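Hypothetical protein (Mesorhizobium loti, PDB 2O2X) removes the C-7 phosphate from D-glycero-beta-D-manno-heptose 1,7-bisphosphate, a magnesium-dependent step in making ADP-heptose. Local coordinates at residues 55-69 with 97-111. Numbering follows the deposited sequence.
Sequences IVLRPQMLPAIATAN and VNGRVLELLREEGVF
Asn69 binds the backbone of Phe111 twice: OD1 accepts from Phe111 N at 3.0 Å, and ND2 donates to Phe111 O at 2.9 Å, nearly straight (168°), with that oxygen close to the amide plane. A carboxamide, donor and acceptor in one group, suits a chain just leaving a helix. OD1 also takes a water that bridges to Gly109 O. With CG of Phe111 between its backbone N and carbonyl carbon (chi1 42°), the ring folds back and lays one face on the amide, Asn69 CG lying 3.3 Å above the ring plane, offset toward the CE1-CZ rim. A leucine at Asn69 would probably leave Phe111 N and O without these partners.

Apolar branches fill the rest. Ile55 drives CD1 tightly against Val97 CG1 (3.5 Å), while CG2 meets Val101 CG2 and Leu104 CD1. Leu57 lays CD1 over Leu104 CB and reaches Leu105 CD2 with it. Leu62 divides its methyls, CD2 touching Leu105 CD2 at 3.5 Å and CD1 the aliphatic CG of Glu108, whose acid end suits the surface. Val110 wedges in with CG1 on small Ala66 CB (3.8 Å) and CG2 towards Ile65 CG2. Gly109 takes the positive phi glycine accepts readily, closing the helix in a Schellman motif that delivers Val110 there.

At the other end a water links Ile55 O to Arg100 NE; Val97 touches Arg38, probably substrate-binding, and Ile55 nears Asp39, the probable proton donor. In this HAD-type phosphatase core, Ile55, Leu57 and Leu62 pack mainly on helix 91-107, while helix 62-71 holds the segment following it; strand 75-80 touches Asn69, and helix 199-211 Pro63 and Thr67.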
# COMPACT_ATOMS: atom_id res chain seq x y z
N ILE A 55 15.02 8.57 3.71
CA ILE A 55 14.28 7.30 3.50
C ILE A 55 15.17 6.08 3.74
O ILE A 55 16.29 5.98 3.20
CB ILE A 55 13.69 7.27 2.08
CG1 ILE A 55 12.53 8.26 1.98
CG2 ILE A 55 13.22 5.86 1.68
CD1 ILE A 55 11.21 7.78 2.64
N VAL A 56 14.65 5.14 4.53
CA VAL A 56 15.29 3.85 4.78
C VAL A 56 14.25 2.76 4.64
O VAL A 56 13.19 2.87 5.24
CB VAL A 56 15.85 3.82 6.22
CG1 VAL A 56 16.44 2.47 6.56
CG2 VAL A 56 16.89 4.92 6.38
N LEU A 57 14.56 1.72 3.88
CA LEU A 57 13.66 0.58 3.75
C LEU A 57 13.56 -0.22 5.04
O LEU A 57 14.52 -0.29 5.82
CB LEU A 57 14.10 -0.33 2.64
CG LEU A 57 14.14 0.23 1.22
CD1 LEU A 57 14.45 -0.85 0.26
CD2 LEU A 57 12.84 0.88 0.86
N ARG A 58 12.40 -0.81 5.27
CA ARG A 58 12.23 -1.87 6.28
C ARG A 58 12.58 -3.19 5.61
O ARG A 58 11.83 -3.70 4.79
CB ARG A 58 10.82 -1.88 6.84
CG ARG A 58 10.43 -0.60 7.57
CD ARG A 58 9.08 -0.67 8.21
NE ARG A 58 9.00 -1.66 9.30
CZ ARG A 58 8.46 -2.87 9.21
NH1 ARG A 58 7.88 -3.32 8.10
NH2 ARG A 58 8.49 -3.65 10.28
N PRO A 59 13.76 -3.77 5.94
CA PRO A 59 14.12 -4.98 5.18
C PRO A 59 13.17 -6.14 5.38
O PRO A 59 13.06 -6.99 4.51
CB PRO A 59 15.54 -5.32 5.68
CG PRO A 59 16.03 -4.03 6.31
CD PRO A 59 14.82 -3.38 6.90
N GLN A 60 12.46 -6.16 6.48
CA GLN A 60 11.56 -7.30 6.73
C GLN A 60 10.32 -7.32 5.81
O GLN A 60 9.63 -8.32 5.74
CB GLN A 60 11.21 -7.41 8.21
CG GLN A 60 10.61 -6.21 8.86
CD GLN A 60 11.63 -5.24 9.49
OE1 GLN A 60 12.39 -4.56 8.78
NE2 GLN A 60 11.60 -5.14 10.80
N MSE A 61 10.09 -6.24 5.07
CA MSE A 61 9.02 -6.24 4.05
C MSE A 61 9.51 -6.80 2.72
O MSE A 61 8.72 -7.17 1.84
CB MSE A 61 8.43 -4.83 3.85
CG MSE A 61 7.06 -4.81 3.19
SE MSE A 61 5.68 -5.92 3.97
CE MSE A 61 5.98 -5.50 5.82
N LEU A 62 10.83 -6.81 2.51
CA LEU A 62 11.35 -7.17 1.19
C LEU A 62 11.02 -8.62 0.77
O LEU A 62 10.70 -8.84 -0.40
CB LEU A 62 12.86 -6.91 1.11
CG LEU A 62 13.25 -5.43 1.27
CD1 LEU A 62 14.74 -5.24 1.40
CD2 LEU A 62 12.71 -4.60 0.11
N PRO A 63 11.06 -9.62 1.69
CA PRO A 63 10.63 -10.95 1.28
C PRO A 63 9.20 -11.00 0.74
O PRO A 63 8.89 -11.78 -0.15
CB PRO A 63 10.77 -11.77 2.56
CG PRO A 63 11.85 -11.07 3.30
CD PRO A 63 11.55 -9.63 3.08
N ALA A 64 8.31 -10.21 1.32
CA ALA A 64 6.91 -10.19 0.84
C ALA A 64 6.79 -9.62 -0.56
O ALA A 64 6.07 -10.17 -1.39
CB ALA A 64 6.04 -9.40 1.82
N ILE A 65 7.47 -8.51 -0.82
CA ILE A 65 7.44 -7.94 -2.15
C ILE A 65 8.06 -8.91 -3.16
O ILE A 65 7.49 -9.16 -4.21
CB ILE A 65 8.14 -6.56 -2.19
CG1 ILE A 65 7.51 -5.58 -1.19
CG2 ILE A 65 8.04 -5.94 -3.58
CD1 ILE A 65 8.20 -4.26 -1.11
N ALA A 66 9.22 -9.47 -2.82
CA ALA A 66 9.87 -10.45 -3.71
C ALA A 66 8.96 -11.64 -4.01
O ALA A 66 8.85 -12.09 -5.16
CB ALA A 66 11.15 -10.94 -3.07
N THR A 67 8.28 -12.15 -2.99
CA THR A 67 7.38 -13.28 -3.17
C THR A 67 6.23 -12.96 -4.10
O THR A 67 5.90 -13.74 -4.98
CB THR A 67 6.87 -13.79 -1.79
OG1 THR A 67 8.00 -14.26 -1.02
CG2 THR A 67 5.91 -14.89 -1.91
N ALA A 68 5.60 -11.81 -3.91
CA ALA A 68 4.51 -11.36 -4.78
C ALA A 68 5.03 -11.18 -6.20
O ALA A 68 4.39 -11.62 -7.18
CB ALA A 68 3.92 -10.05 -4.26
N ASN A 69 6.17 -10.52 -6.34
CA ASN A 69 6.76 -10.30 -7.66
C ASN A 69 6.91 -11.65 -8.41
O ASN A 69 6.49 -11.79 -9.56
CB ASN A 69 8.15 -9.63 -7.61
CG ASN A 69 8.17 -8.18 -7.12
OD1 ASN A 69 9.24 -7.68 -6.72
ND2 ASN A 69 7.02 -7.48 -7.15
N VAL A 97 10.38 11.64 -2.79
CA VAL A 97 10.49 10.64 -1.73
C VAL A 97 10.03 9.28 -2.24
O VAL A 97 10.70 8.25 -2.01
CB VAL A 97 9.68 11.07 -0.50
CG1 VAL A 97 9.52 9.92 0.51
CG2 VAL A 97 10.33 12.25 0.16
N ASN A 98 8.88 9.25 -2.89
CA ASN A 98 8.35 7.99 -3.41
C ASN A 98 9.29 7.41 -4.46
O ASN A 98 9.52 6.20 -4.50
CB ASN A 98 6.92 8.14 -3.97
CG ASN A 98 6.17 6.84 -3.89
OD1 ASN A 98 5.92 6.35 -2.76
ND2 ASN A 98 5.86 6.23 -5.03
N GLY A 99 9.83 8.26 -5.32
CA GLY A 99 10.82 7.81 -6.27
C GLY A 99 12.04 7.18 -5.62
O GLY A 99 12.54 6.17 -6.10
N ARG A 100 12.49 7.77 -4.53
CA ARG A 100 13.62 7.22 -3.78
C ARG A 100 13.28 5.84 -3.18
O ARG A 100 14.09 4.91 -3.21
CB ARG A 100 14.11 8.21 -2.69
CG ARG A 100 15.22 7.69 -1.83
CD ARG A 100 16.43 7.35 -2.63
NE ARG A 100 17.59 7.05 -1.79
CZ ARG A 100 18.72 6.51 -2.25
NH1 ARG A 100 18.86 6.20 -3.52
NH2 ARG A 100 19.72 6.27 -1.41
N VAL A 101 12.07 5.68 -2.68
CA VAL A 101 11.63 4.38 -2.15
C VAL A 101 11.70 3.35 -3.27
O VAL A 101 12.25 2.26 -3.08
CB VAL A 101 10.20 4.45 -1.52
CG1 VAL A 101 9.67 3.08 -1.23
CG2 VAL A 101 10.21 5.30 -0.23
N LEU A 102 11.15 3.67 -4.44
CA LEU A 102 11.16 2.73 -5.57
C LEU A 102 12.59 2.42 -6.05
O LEU A 102 12.89 1.29 -6.43
CB LEU A 102 10.28 3.21 -6.73
CG LEU A 102 8.79 3.40 -6.38
CD1 LEU A 102 7.94 3.61 -7.62
CD2 LEU A 102 8.20 2.29 -5.52
N GLU A 103 13.47 3.42 -6.02
CA GLU A 103 14.89 3.19 -6.36
C GLU A 103 15.58 2.25 -5.39
O GLU A 103 16.30 1.32 -5.81
CB GLU A 103 15.65 4.52 -6.44
CG GLU A 103 17.14 4.38 -6.68
CD GLU A 103 17.52 3.55 -7.92
OE1 GLU A 103 16.70 3.41 -8.86
OE2 GLU A 103 18.67 3.05 -7.94
N LEU A 104 15.35 2.44 -4.10
CA LEU A 104 15.92 1.53 -3.12
C LEU A 104 15.38 0.11 -3.28
O LEU A 104 16.12 -0.88 -3.13
CB LEU A 104 15.68 2.04 -1.70
CG LEU A 104 16.47 3.30 -1.33
CD1 LEU A 104 15.93 3.87 -0.06
CD2 LEU A 104 17.94 2.97 -1.21
N LEU A 105 14.10 -0.03 -3.60
CA LEU A 105 13.53 -1.34 -3.86
C LEU A 105 14.17 -1.99 -5.10
O LEU A 105 14.46 -3.18 -5.12
CB LEU A 105 12.02 -1.22 -4.06
CG LEU A 105 11.16 -0.90 -2.84
CD1 LEU A 105 9.70 -0.77 -3.24
CD2 LEU A 105 11.33 -1.93 -1.74
N ARG A 106 14.37 -1.19 -6.14
CA ARG A 106 15.06 -1.67 -7.35
C ARG A 106 16.44 -2.23 -7.02
O ARG A 106 16.83 -3.27 -7.54
CB ARG A 106 15.20 -0.55 -8.38
CG ARG A 106 15.66 -1.05 -9.76
CD ARG A 106 16.11 0.06 -10.69
NE ARG A 106 17.30 0.77 -10.22
CZ ARG A 106 18.56 0.32 -10.33
NH1 ARG A 106 18.83 -0.84 -10.91
NH2 ARG A 106 19.56 1.05 -9.85
N GLU A 107 17.15 -1.55 -6.14
CA GLU A 107 18.49 -1.99 -5.73
C GLU A 107 18.46 -3.31 -4.97
O GLU A 107 19.45 -4.01 -4.92
CB GLU A 107 19.17 -0.92 -4.90
CG GLU A 107 19.55 0.30 -5.73
CD GLU A 107 20.07 1.45 -4.89
OE1 GLU A 107 20.26 1.29 -3.67
OE2 GLU A 107 20.27 2.55 -5.46
N GLU A 108 17.31 -3.64 -4.37
CA GLU A 108 17.08 -4.93 -3.72
C GLU A 108 16.47 -5.99 -4.65
O GLU A 108 16.19 -7.13 -4.23
CB GLU A 108 16.14 -4.75 -2.51
CG GLU A 108 16.64 -3.82 -1.42
CD GLU A 108 17.89 -4.30 -0.74
OE1 GLU A 108 18.10 -5.53 -0.62
OE2 GLU A 108 18.68 -3.42 -0.33
N GLY A 109 16.23 -5.59 -5.89
CA GLY A 109 15.70 -6.48 -6.90
C GLY A 109 14.21 -6.71 -6.83
O GLY A 109 13.71 -7.74 -7.31
N VAL A 110 13.48 -5.77 -6.22
CA VAL A 110 12.02 -5.92 -6.09
C VAL A 110 11.33 -4.66 -6.63
O VAL A 110 11.98 -3.63 -6.87
CB VAL A 110 11.56 -6.26 -4.64
CG1 VAL A 110 12.33 -7.49 -4.10
CG2 VAL A 110 11.75 -5.08 -3.68
N PHE A 111 10.04 -4.78 -6.88
CA PHE A 111 9.30 -3.69 -7.50
C PHE A 111 7.84 -3.67 -7.08
O PHE A 111 7.31 -4.63 -6.51
CB PHE A 111 9.40 -3.78 -9.02
CG PHE A 111 9.25 -5.14 -9.54
CD1 PHE A 111 8.00 -5.71 -9.70
CD2 PHE A 111 10.37 -5.91 -9.84
CE1 PHE A 111 7.86 -7.01 -10.18
CE2 PHE A 111 10.23 -7.20 -10.32
CZ PHE A 111 8.98 -7.75 -10.49
O HOH W 1 17.37 7.65 1.18
O HOH W 2 11.37 -9.24 -7.39